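Local atomic coordinates of mandelate racemase/muconate lactonizing enzyme family protein (Bradyrhizobium sp. ORS 278, PDB entry 3TOY), a protein that belongs to the mandelate racemase/muconate lactonizing enzyme family of the enolase superfamily and holds a divalent metal ion in its barrel domain. Residues 229-232 against 233-237; 143-146 against 147-150; 112-115 against 116-119; 267-270 against 271-275. One frame throughout, in Å; residues are numbered along the deposited sequence.

Contact 1. Residues 229-232 against 233-237; sequences ATRR and IARLA. With P4C (O-acetaldehydyl-hexaethylene glycol), chain N.
I233 sits on the tightly packed side of this helical turn, where its N-H bonds to the carbonyl O of A229 at 2.9 Å, the donor nearly in line with the C=O. The same carbonyl lies against the side chain, I233 CG1 resting 3.1 Å from A229 O. With CG1 anti to the carbonyl carbon (chi1 -65°), the isoleucine reaches back along its own helix and packs on V259 of helix 253-262, and the small methyl of A229 lets that helix come close. Helix 226-236 joins the parallel strands 215-219 and 243-245 in a beta-alpha-beta unit of the (beta/alpha)-barrel domain found throughout the enolase superfamily, and I233 and A229 are on its buried side. Toward the end of the helix the backbone bonding weakens: R232 O takes the N-H groups of both R235 and L236 at 3.1 Å, each weakly. L236 folds over that oxygen, its CG 3.3 Å away. R232 is drawn off to D199 and E228 by salt bridges, a use for its long extended chain. On the looser side two more arginines run alongside each other, guanidinium planes 81° apart and R231 NH1 3.8 Å from R235 NH1. E228 pairs with R231 and would offset some of the repulsion. Over one face of the R231 guanidinium lies ether O19 of o-acetaldehydyl-hexaethylene glycol, 3.5 Å from NH1.

Contact 2. Residues 143-146 against 147-150; sequences GKPV and VELL. With P4C (O-acetaldehydyl-hexaethylene glycol), chain H.
The carbonyl O of V146 receives the N-H of L150 at 3.0 Å, the donor nearly in line with the C=O, though the bond bends at the hydrogen. L150 leans on the same oxygen from its side chain, CG lying 3.4 Å from V146 O. Beyond it the two residues run side by side, with V146 CG1 3.7 Å from L150 CD1. V146 owes this to its first torsion (171°), which sets CG1 anti to the backbone N and beside the carbonyl carbon, on the side of the following turn. One residue earlier, P145 O takes two weak bonds, from the N-H groups of E148 and L149. Proline suits this N-cap place because it has no N-H to satisfy and its ring stiffens the chain entering the helix. The ring also serves as a platform for E148: P145 CG touches the carboxylate carbon CD at 3.6 Å, while V147 CG1 packs on P145 CB at 4.0 Å. K144 crosses E148 at about a right angle, but K144 NZ stays 5.7 Å from E148 OE1, too far for a salt bridge, so any attraction is probably weak. At the far end L150 CD2 comes within 3.9 Å of C9 of o-acetaldehydyl-hexaethylene glycol, in a pocket that L305 also lines. Helix 122-142 is closed by a Schellman motif with G143 at positive phi, and the chain soon restarts in short helix 146-149, P145 at its N-cap position.

Contact 3. Residues 112-115 against 116-119; sequences AKFR and LLGW
This is a local turn contact, buried against a neighbouring subunit, in which the chain turns back past the end of helix 103-113 before helix 122-142 begins. F114 O carries it: G118 N-H bonds to this oxygen at 2.8 Å, the donor tilted 23° from the carbonyl plane. G118 takes a positive phi (111°), at which a side chain would press on the preceding carbonyl O, so glycine fits here. The F114 side chain is held by two apolar neighbours, its CB meeting W119 CB at 4.0 Å while L117 CD2 approaches the edge of the ring beside CD1. Waters stand in where helical bonds have stopped. One donates to A112 O and accepts from L116 N, and a second joins K113 O to L117 N in the same way, extending the i to i+4 pattern of the helix by solvent. The turn belongs to the N-terminal alpha+beta domain of the enolase superfamily, where helices pack on an antiparallel sheet. R115, bent at chi2 and chi3, brings NH2 over one face of the W119 indole, 3.6 Å from W119 NE1. The guanidinium stands perpendicular to that ring, edge toward it, but R115 CZ is 5.2 Å from the five-membered ring centroid, at most a weak cation-pi attraction. The charge has stronger partners in D111 of its own chain and E251 of the fourth subunit. W119 is placed by its first torsion (68°), with CG between backbone N and carbonyl carbon, and stacks on F275.

Contact 4. Residues 267-270 against 271-275; sequences IQAG and ENWWF. With CA (calcium ion), chain E.
One face of the W273 indole is laid over the backbone of G270: the alpha carbon sits 3.6 Å from the centroid of the six-membered ring, 20° off the normal, a CH-pi contact. A269 adds its methyl farther along, CB 3.6 Å from W273 CZ2, and a water also rests over this face. The ring meets F279 edge-to-face, while W273 NE1 hydrogen-bonds to Q250 O. Glycine suits position 270 because, at its positive phi (120°), a beta carbon would jam against the carbonyl O of A269; the indole also lies close by. The backbone makes a type I beta turn from G270 to W273, closed by W273 N-H to G270 O at 3.3 Å. Although the N-H points well at the oxygen, it approaches from above the carbonyl plane, away from the lone-pair directions. Two waters brace the turn. One donates to both G270 O and W273 O, and the one over the indole accepts from G270 N and N272 N. The turn follows strand 267-269 of the (beta/alpha)-barrel, and enolase superfamily metal ligands lie at such strand ends. E271 is one of them here, gripping calcium with both carboxylate oxygens, OE1 at 2.4 Å and OE2 at 2.6 Å from the ion. Its chi1 of 77° puts CG between the backbone N and the carbonyl carbon, and the chain then runs extended to the metal. D219 and E245, at the ends of strands 215-219 and 243-245, and two waters are among the other ligands. Nearby, N272 uses both ends of its amide, OD1 to K297 and ND2 to E246.

Along the chain the order is contact 3, contact 2, contact 1, contact 4. The first two belong to the N-terminal domain family, with centres about 30 Å apart, at either end of the run containing helix 122-142. The other two lie in the enolase-like barrel, helix 226-236 packing outside strand 267-269: I233 CD1 meets I267 CD1 at 3.8 Å, although the contact centres are about 21 Å apart. Contacts 3 and 4 bridge the two parts of the protein, W119 NE1 lying 3.4 Å from F275 CD2, and both touch the fourth subunit. Domain packing and assembly therefore converge on the loop that carries the metal ligand E271. Contacts 1 and 2 lie on opposite sides of the chain's centre, about 43 Å apart between centres.

Contact 1. Residues 229-232 against 233-237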
loop_
_atom_site.group_PDB
_atom_site.type_symbol
_atom_site.label_atom_id
_atom_site.label_comp_id
_atom_site.label_asym_id
_atom_site.label_seq_id
_atom_site.Cartn_x
_atom_site.Cartn_y
_atom_site.Cartn_z
ATOM N N ALA A 229 -19.058 -8.853 -15.419
ATOM C CA ALA A 229 -17.923 -9.286 -16.223
ATOM C C ALA A 229 -17.185 -10.393 -15.479
ATOM O O ALA A 229 -16.849 -11.431 -16.033
ATOM C CB ALA A 229 -16.991 -8.112 -16.512
ATOM N N THR A 230 -16.921 -10.177 -14.200
ATOM C CA THR A 230 -16.263 -11.219 -13.410
ATOM C C THR A 230 -17.010 -12.559 -13.428
ATOM O O THR A 230 -16.397 -13.615 -13.561
ATOM C CB THR A 230 -16.049 -10.744 -11.955
ATOM O OG1 THR A 230 -14.985 -9.786 -11.958
ATOM C CG2 THR A 230 -15.623 -11.905 -11.066
ATOM N N ARG A 231 -18.322 -12.492 -13.260
ATOM C CA ARG A 231 -19.182 -13.675 -13.268
ATOM C C ARG A 231 -19.117 -14.396 -14.626
ATOM O O ARG A 231 -18.930 -15.605 -14.687
ATOM C CB ARG A 231 -20.635 -13.275 -12.962
ATOM C CG ARG A 231 -21.482 -14.463 -12.511
ATOM C CD ARG A 231 -22.953 -14.086 -12.278
ATOM N NE ARG A 231 -23.569 -13.673 -13.533
ATOM C CZ ARG A 231 -24.210 -14.513 -14.351
ATOM N NH1 ARG A 231 -24.334 -15.789 -14.017
ATOM N NH2 ARG A 231 -24.712 -14.073 -15.498
ATOM N N ARG A 232 -19.262 -13.650 -15.717
ATOM C CA ARG A 232 -19.241 -14.293 -17.041
ATOM C C ARG A 232 -17.877 -14.873 -17.368
ATOM O O ARG A 232 -17.781 -15.975 -17.929
ATOM C CB ARG A 232 -19.627 -13.305 -18.137
ATOM C CG ARG A 232 -21.039 -12.739 -17.942
ATOM C CD ARG A 232 -21.702 -12.331 -19.263
ATOM N NE ARG A 232 -23.019 -11.743 -19.014
ATOM C CZ ARG A 232 -23.869 -11.353 -19.959
ATOM N NH1 ARG A 232 -23.566 -11.514 -21.243
ATOM N NH2 ARG A 232 -25.032 -10.806 -19.621
ATOM N N ILE A 233 -16.825 -14.116 -17.065
ATOM C CA ILE A 233 -15.472 -14.576 -17.374
ATOM C C ILE A 233 -15.150 -15.903 -16.693
ATOM O O ILE A 233 -14.574 -16.799 -17.310
ATOM C CB ILE A 233 -14.395 -13.496 -17.041
ATOM C CG1 ILE A 233 -14.593 -12.278 -17.960
ATOM C CG2 ILE A 233 -12.987 -14.104 -17.160
ATOM C CD1 ILE A 233 -13.710 -11.038 -17.569
ATOM N N ALA A 234 -15.548 -16.058 -15.432
ATOM C CA ALA A 234 -15.264 -17.315 -14.730
ATOM C C ALA A 234 -15.949 -18.505 -15.416
ATOM O O ALA A 234 -15.430 -19.628 -15.444
ATOM C CB ALA A 234 -15.692 -17.233 -13.292
ATOM N N ARG A 235 -17.121 -18.251 -15.962
ATOM C CA ARG A 235 -17.906 -19.320 -16.562
ATOM C C ARG A 235 -17.384 -19.648 -17.959
ATOM O O ARG A 235 -17.676 -20.713 -18.509
ATOM C CB ARG A 235 -19.378 -18.902 -16.605
ATOM C CG ARG A 235 -19.956 -18.708 -15.204
ATOM C CD ARG A 235 -20.511 -20.023 -14.634
ATOM N NE ARG A 235 -21.690 -20.436 -15.393
ATOM C CZ ARG A 235 -22.942 -20.106 -15.076
ATOM N NH1 ARG A 235 -23.190 -19.374 -13.992
ATOM N NH2 ARG A 235 -23.953 -20.505 -15.847
ATOM N N LEU A 236 -16.618 -18.730 -18.539
ATOM C CA LEU A 236 -16.069 -18.937 -19.886
ATOM C C LEU A 236 -14.624 -19.445 -19.886
ATOM O O LEU A 236 -14.036 -19.710 -20.952
ATOM C CB LEU A 236 -16.111 -17.633 -20.684
ATOM C CG LEU A 236 -17.503 -17.100 -21.015
ATOM C CD1 LEU A 236 -17.437 -15.658 -21.525
ATOM C CD2 LEU A 236 -18.171 -18.027 -22.039
ATOM N N ALA A 237 -14.033 -19.570 -18.711
ATOM C CA ALA A 237 -12.607 -19.918 -18.643
ATOM C C ALA A 237 -12.275 -21.332 -19.177
ATOM O O ALA A 237 -11.120 -21.640 -19.447
ATOM C CB ALA A 237 -12.092 -19.731 -17.231
HETATM O O1 P4C N . -23.762 -6.981 -11.875
HETATM C C2 P4C N . -25.034 -6.654 -11.289
HETATM C C3 P4C N . -26.115 -6.864 -12.342
HETATM O O4 P4C N . -26.824 -5.646 -12.496
HETATM C C5 P4C N . -27.584 -5.611 -13.697
HETATM C C6 P4C N . -29.032 -5.338 -13.318
HETATM O O7 P4C N . -29.617 -6.546 -12.826
HETATM C C8 P4C N . -30.959 -6.322 -12.385
HETATM C C9 P4C N . -31.535 -7.609 -11.835
HETATM O O10 P4C N . -31.669 -8.507 -12.928
HETATM C C11 P4C N . -32.358 -9.684 -12.533
HETATM C C12 P4C N . -32.247 -10.700 -13.653
HETATM O O13 P4C N . -30.884 -10.785 -14.063
HETATM C C14 P4C N . -30.676 -11.838 -15.006
HETATM C C15 P4C N . -29.178 -12.047 -15.173
HETATM O O16 P4C N . -28.682 -12.694 -14.006
HETATM C C17 P4C N . -27.291 -12.482 -13.784
HETATM C C18 P4C N . -26.936 -13.062 -12.419
HETATM O O19 P4C N . -27.110 -14.479 -12.432
HETATM C C20 P4C N . -26.924 -15.076 -11.148
HETATM C C21 P4C N . -27.280 -16.560 -11.190
HETATM O O22 P4C N . -28.695 -16.736 -11.324
#

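Contact 2. Residues 143-146 against 147-150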
loop_
_atom_site.group_PDB
_atom_site.type_symbol
_atom_site.label_atom_id
_atom_site.label_comp_id
_atom_site.label_asym_id
_atom_site.label_seq_id
_atom_site.Cartn_x
_atom_site.Cartn_y
_atom_site.Cartn_z
ATOM N N GLY A 143 10.694 7.620 -50.345
ATOM C CA GLY A 143 10.497 6.407 -51.138
ATOM C C GLY A 143 10.641 5.140 -50.308
ATOM O O GLY A 143 11.111 4.107 -50.802
ATOM N N LYS A 144 10.215 5.215 -49.047
ATOM C CA LYS A 144 10.346 4.092 -48.119
ATOM C C LYS A 144 9.059 3.926 -47.347
ATOM O O LYS A 144 8.323 4.885 -47.161
ATOM C CB LYS A 144 11.472 4.341 -47.132
ATOM C CG LYS A 144 12.845 4.195 -47.726
ATOM C CD LYS A 144 13.874 4.889 -46.850
ATOM C CE LYS A 144 15.277 4.491 -47.271
ATOM N NZ LYS A 144 16.267 5.289 -46.522
ATOM N N PRO A 145 8.776 2.691 -46.919
ATOM C CA PRO A 145 7.652 2.481 -46.009
ATOM C C PRO A 145 7.935 3.177 -44.666
ATOM O O PRO A 145 9.091 3.267 -44.234
ATOM C CB PRO A 145 7.618 0.958 -45.824
ATOM C CG PRO A 145 8.981 0.467 -46.199
ATOM C CD PRO A 145 9.472 1.442 -47.266
ATOM N N VAL A 146 6.896 3.653 -44.002
ATOM C CA VAL A 146 7.102 4.284 -42.686
ATOM C C VAL A 146 7.891 3.372 -41.739
ATOM O O VAL A 146 8.752 3.852 -41.000
ATOM C CB VAL A 146 5.776 4.702 -42.028
ATOM C CG1 VAL A 146 6.001 5.148 -40.554
ATOM C CG2 VAL A 146 5.110 5.822 -42.843
ATOM N N VAL A 147 7.609 2.069 -41.747
ATOM C CA VAL A 147 8.320 1.158 -40.823
ATOM C C VAL A 147 9.843 1.264 -40.945
ATOM O O VAL A 147 10.549 1.258 -39.946
ATOM C CB VAL A 147 7.835 -0.317 -40.940
ATOM C CG1 VAL A 147 8.120 -0.872 -42.330
ATOM C CG2 VAL A 147 8.488 -1.225 -39.844
ATOM N N GLU A 148 10.375 1.386 -42.168
ATOM C CA GLU A 148 11.828 1.606 -42.315
ATOM C C GLU A 148 12.296 2.960 -41.796
ATOM O O GLU A 148 13.406 3.069 -41.261
ATOM C CB GLU A 148 12.267 1.415 -43.782
ATOM C CG GLU A 148 12.173 -0.045 -44.185
ATOM C CD GLU A 148 12.417 -0.270 -45.671
ATOM O OE1 GLU A 148 12.834 0.691 -46.370
ATOM O OE2 GLU A 148 12.192 -1.414 -46.124
ATOM N N LEU A 149 11.466 3.991 -41.924
ATOM C CA LEU A 149 11.833 5.281 -41.366
ATOM C C LEU A 149 12.015 5.152 -39.848
ATOM O O LEU A 149 12.877 5.802 -39.260
ATOM C CB LEU A 149 10.749 6.315 -41.642
ATOM C CG LEU A 149 10.507 6.744 -43.088
ATOM C CD1 LEU A 149 9.627 7.966 -43.065
ATOM C CD2 LEU A 149 11.831 7.034 -43.781
ATOM N N LEU A 150 11.199 4.288 -39.243
ATOM C CA LEU A 150 11.189 4.096 -37.787
ATOM C C LEU A 150 12.294 3.158 -37.273
ATOM O O LEU A 150 12.350 2.845 -36.068
ATOM C CB LEU A 150 9.807 3.594 -37.355
ATOM C CG LEU A 150 8.653 4.541 -37.702
ATOM C CD1 LEU A 150 7.291 3.919 -37.349
ATOM C CD2 LEU A 150 8.843 5.923 -37.052
HETATM O O1 P4C H . 9.784 3.447 -28.376
HETATM C C2 P4C H . 9.174 3.128 -29.636
HETATM C C3 P4C H . 10.188 2.520 -30.602
HETATM O O4 P4C H . 10.835 3.547 -31.362
HETATM C C5 P4C H . 11.130 3.124 -32.704
HETATM C C6 P4C H . 11.955 4.162 -33.463
HETATM O O7 P4C H . 11.139 5.268 -33.844
HETATM C C8 P4C H . 11.842 6.476 -34.155
HETATM C C9 P4C H . 10.830 7.621 -34.169
HETATM O O10 P4C H . 11.048 8.480 -33.044
HETATM C C11 P4C H . 9.912 9.277 -32.706
HETATM C C12 P4C H . 10.150 9.940 -31.350
HETATM O O13 P4C H . 9.974 9.004 -30.279
HETATM C C14 P4C H . 9.896 9.664 -29.010
HETATM C C15 P4C H . 9.969 8.633 -27.886
HETATM O O16 P4C H . 8.658 8.144 -27.587
#

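Contact 3. Residues 112-115 against 116-119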
loop_
_atom_site.group_PDB
_atom_site.type_symbol
_atom_site.label_atom_id
_atom_site.label_comp_id
_atom_site.label_asym_id
_atom_site.label_seq_id
_atom_site.Cartn_x
_atom_site.Cartn_y
_atom_site.Cartn_z
ATOM N N ALA A 112 -0.660 22.127 -27.742
ATOM C CA ALA A 112 -0.836 23.454 -27.146
ATOM C C ALA A 112 -2.119 24.109 -27.642
ATOM O O ALA A 112 -2.810 24.805 -26.902
ATOM C CB ALA A 112 0.349 24.334 -27.456
ATOM N N LYS A 113 -2.436 23.885 -28.903
ATOM C CA LYS A 113 -3.591 24.525 -29.522
ATOM C C LYS A 113 -4.908 24.099 -28.869
ATOM O O LYS A 113 -5.816 24.903 -28.706
ATOM C CB LYS A 113 -3.603 24.212 -31.028
ATOM C CG LYS A 113 -4.857 24.642 -31.776
ATOM C CD LYS A 113 -4.581 24.612 -33.289
ATOM C CE LYS A 113 -5.867 24.732 -34.111
ATOM N NZ LYS A 113 -6.544 26.046 -33.904
ATOM N N PHE A 114 -5.005 22.831 -28.484
ATOM C CA PHE A 114 -6.241 22.300 -27.948
ATOM C C PHE A 114 -6.182 22.025 -26.453
ATOM O O PHE A 114 -7.068 21.372 -25.910
ATOM C CB PHE A 114 -6.632 21.023 -28.677
ATOM C CG PHE A 114 -7.058 21.258 -30.081
ATOM C CD1 PHE A 114 -8.261 21.913 -30.349
ATOM C CD2 PHE A 114 -6.255 20.859 -31.137
ATOM C CE1 PHE A 114 -8.671 22.143 -31.658
ATOM C CE2 PHE A 114 -6.662 21.090 -32.468
ATOM C CZ PHE A 114 -7.866 21.739 -32.719
ATOM N N ARG A 115 -5.178 22.569 -25.781
ATOM C CA ARG A 115 -4.997 22.253 -24.346
ATOM C C ARG A 115 -6.225 22.638 -23.525
ATOM O O ARG A 115 -6.664 21.893 -22.655
ATOM C CB ARG A 115 -3.772 22.966 -23.789
ATOM C CG ARG A 115 -3.341 22.456 -22.404
ATOM C CD ARG A 115 -2.212 21.412 -22.502
ATOM N NE ARG A 115 -2.478 20.199 -23.290
ATOM C CZ ARG A 115 -3.204 19.155 -22.883
ATOM N NH1 ARG A 115 -3.833 19.162 -21.707
ATOM N NH2 ARG A 115 -3.306 18.078 -23.654
ATOM N N LEU A 116 -6.795 23.811 -23.788
ATOM C CA LEU A 116 -7.944 24.249 -23.007
ATOM C C LEU A 116 -9.249 23.599 -23.444
ATOM O O LEU A 116 -9.978 23.039 -22.620
ATOM C CB LEU A 116 -8.065 25.784 -23.055
ATOM C CG LEU A 116 -7.296 26.558 -21.968
ATOM C CD1 LEU A 116 -5.877 26.074 -21.766
ATOM C CD2 LEU A 116 -7.315 28.053 -22.262
ATOM N N LEU A 117 -9.571 23.670 -24.739
ATOM C CA LEU A 117 -10.796 23.029 -25.205
ATOM C C LEU A 117 -10.805 21.532 -24.861
ATOM O O LEU A 117 -11.841 20.996 -24.475
ATOM C CB LEU A 117 -10.957 23.192 -26.732
ATOM C CG LEU A 117 -12.067 22.363 -27.367
ATOM C CD1 LEU A 117 -13.451 22.825 -26.924
ATOM C CD2 LEU A 117 -11.946 22.435 -28.896
ATOM N N GLY A 118 -9.655 20.881 -25.054
ATOM C CA GLY A 118 -9.520 19.423 -24.853
ATOM C C GLY A 118 -9.312 18.693 -26.178
ATOM O O GLY A 118 -9.985 19.003 -27.165
ATOM N N TRP A 119 -8.374 17.744 -26.238
ATOM C CA TRP A 119 -8.226 16.966 -27.469
ATOM C C TRP A 119 -8.721 15.522 -27.397
ATOM O O TRP A 119 -8.554 14.751 -28.341
ATOM C CB TRP A 119 -6.814 17.072 -28.058
ATOM C CG TRP A 119 -5.684 16.431 -27.264
ATOM C CD1 TRP A 119 -5.757 15.812 -26.024
ATOM C CD2 TRP A 119 -4.311 16.357 -27.668
ATOM N NE1 TRP A 119 -4.497 15.366 -25.654
ATOM C CE2 TRP A 119 -3.599 15.691 -26.640
ATOM C CE3 TRP A 119 -3.611 16.801 -28.800
ATOM C CZ2 TRP A 119 -2.224 15.459 -26.718
ATOM C CZ3 TRP A 119 -2.252 16.561 -28.883
ATOM C CH2 TRP A 119 -1.570 15.894 -27.848
HETATM O O HOH W 1 -5.315 25.837 -25.734
HETATM O O HOH W 2 -7.900 25.200 -26.642
HETATM O O HOH W 3 -6.541 18.458 -24.379
#

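Contact 4. Residues 267-270 against 271-275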
loop_
_atom_site.group_PDB
_atom_site.type_symbol
_atom_site.label_atom_id
_atom_site.label_comp_id
_atom_site.label_asym_id
_atom_site.label_seq_id
_atom_site.Cartn_x
_atom_site.Cartn_y
_atom_site.Cartn_z
ATOM N N ILE A 267 -7.093 -9.702 -19.671
ATOM C CA ILE A 267 -8.005 -8.616 -20.009
ATOM C C ILE A 267 -7.321 -7.708 -21.017
ATOM O O ILE A 267 -6.194 -7.266 -20.790
ATOM C CB ILE A 267 -8.334 -7.795 -18.748
ATOM C CG1 ILE A 267 -9.048 -8.685 -17.731
ATOM C CG2 ILE A 267 -9.202 -6.589 -19.087
ATOM C CD1 ILE A 267 -10.369 -9.376 -18.288
ATOM N N GLN A 268 -8.005 -7.460 -22.135
ATOM C CA GLN A 268 -7.522 -6.598 -23.222
ATOM C C GLN A 268 -8.373 -5.313 -23.244
ATOM O O GLN A 268 -9.590 -5.358 -23.037
ATOM C CB GLN A 268 -7.702 -7.348 -24.565
ATOM C CG GLN A 268 -7.402 -6.547 -25.826
ATOM C CD GLN A 268 -5.929 -6.218 -25.960
ATOM O OE1 GLN A 268 -5.432 -5.323 -25.272
ATOM N NE2 GLN A 268 -5.207 -6.946 -26.852
ATOM N N ALA A 269 -7.726 -4.176 -23.485
ATOM C CA ALA A 269 -8.437 -2.895 -23.536
ATOM C C ALA A 269 -7.568 -1.882 -24.232
ATOM O O ALA A 269 -6.452 -2.185 -24.606
ATOM C CB ALA A 269 -8.824 -2.405 -22.117
ATOM N N GLY A 270 -8.065 -0.664 -24.400
ATOM C CA GLY A 270 -7.184 0.402 -24.904
ATOM C C GLY A 270 -7.600 1.051 -26.216
ATOM O O GLY A 270 -7.128 2.144 -26.548
ATOM N N GLU A 271 -8.512 0.424 -26.943
ATOM C CA GLU A 271 -8.846 0.971 -28.273
ATOM C C GLU A 271 -9.584 2.291 -28.167
ATOM O O GLU A 271 -9.726 3.003 -29.157
ATOM C CB GLU A 271 -9.695 -0.020 -29.073
ATOM C CG GLU A 271 -11.174 -0.079 -28.653
ATOM C CD GLU A 271 -11.840 -1.347 -29.166
ATOM O OE1 GLU A 271 -11.298 -2.437 -28.925
ATOM O OE2 GLU A 271 -12.908 -1.260 -29.802
ATOM N N ASN A 272 -10.077 2.620 -26.972
ATOM C CA ASN A 272 -10.796 3.865 -26.790
ATOM C C ASN A 272 -10.130 4.903 -25.873
ATOM O O ASN A 272 -10.720 5.968 -25.611
ATOM C CB ASN A 272 -12.254 3.575 -26.366
ATOM C CG ASN A 272 -13.031 2.922 -27.482
ATOM O OD1 ASN A 272 -12.978 3.408 -28.601
ATOM N ND2 ASN A 272 -13.686 1.794 -27.212
ATOM N N TRP A 273 -8.903 4.625 -25.422
ATOM C CA TRP A 273 -8.179 5.552 -24.567
ATOM C C TRP A 273 -7.448 6.615 -25.392
ATOM O O TRP A 273 -7.048 6.382 -26.553
ATOM C CB TRP A 273 -7.198 4.824 -23.630
ATOM C CG TRP A 273 -7.871 3.805 -22.744
ATOM C CD1 TRP A 273 -9.172 3.819 -22.329
ATOM C CD2 TRP A 273 -7.267 2.653 -22.131
ATOM N NE1 TRP A 273 -9.420 2.724 -21.519
ATOM C CE2 TRP A 273 -8.265 2.006 -21.378
ATOM C CE3 TRP A 273 -5.973 2.104 -22.149
ATOM C CZ2 TRP A 273 -8.030 0.822 -20.673
ATOM C CZ3 TRP A 273 -5.733 0.904 -21.431
ATOM C CH2 TRP A 273 -6.757 0.293 -20.716
ATOM N N TRP A 274 -7.271 7.776 -24.789
ATOM C CA TRP A 274 -6.804 8.972 -25.518
ATOM C C TRP A 274 -5.347 9.304 -25.231
ATOM O O TRP A 274 -5.016 9.683 -24.107
ATOM C CB TRP A 274 -7.708 10.184 -25.166
ATOM C CG TRP A 274 -9.118 9.957 -25.608
ATOM C CD1 TRP A 274 -10.185 9.620 -24.834
ATOM C CD2 TRP A 274 -9.598 9.999 -26.971
ATOM N NE1 TRP A 274 -11.307 9.444 -25.631
ATOM C CE2 TRP A 274 -10.968 9.696 -26.941
ATOM C CE3 TRP A 274 -8.985 10.270 -28.207
ATOM C CZ2 TRP A 274 -11.752 9.638 -28.103
ATOM C CZ3 TRP A 274 -9.768 10.227 -29.377
ATOM C CH2 TRP A 274 -11.133 9.918 -29.307
ATOM N N PHE A 275 -4.500 9.199 -26.260
ATOM C CA PHE A 275 -3.134 9.726 -26.248
ATOM C C PHE A 275 -2.215 9.030 -25.252
ATOM O O PHE A 275 -2.672 8.186 -24.474
ATOM C CB PHE A 275 -3.130 11.242 -26.025
ATOM C CG PHE A 275 -3.683 11.996 -27.204
ATOM C CD1 PHE A 275 -2.879 12.266 -28.293
ATOM C CD2 PHE A 275 -5.021 12.374 -27.224
ATOM C CE1 PHE A 275 -3.391 12.948 -29.413
ATOM C CE2 PHE A 275 -5.553 13.041 -28.319
ATOM C CZ PHE A 275 -4.731 13.323 -29.413
HETATM CA CA CA E . -13.026 -3.895 -29.775
HETATM O O HOH W 4 -6.308 4.179 -28.286
HETATM O O HOH W 5 -10.280 1.094 -24.255
HETATM O O HOH W 6 -13.933 -3.536 -27.725
HETATM O O HOH W 7 -12.352 -4.348 -32.089
#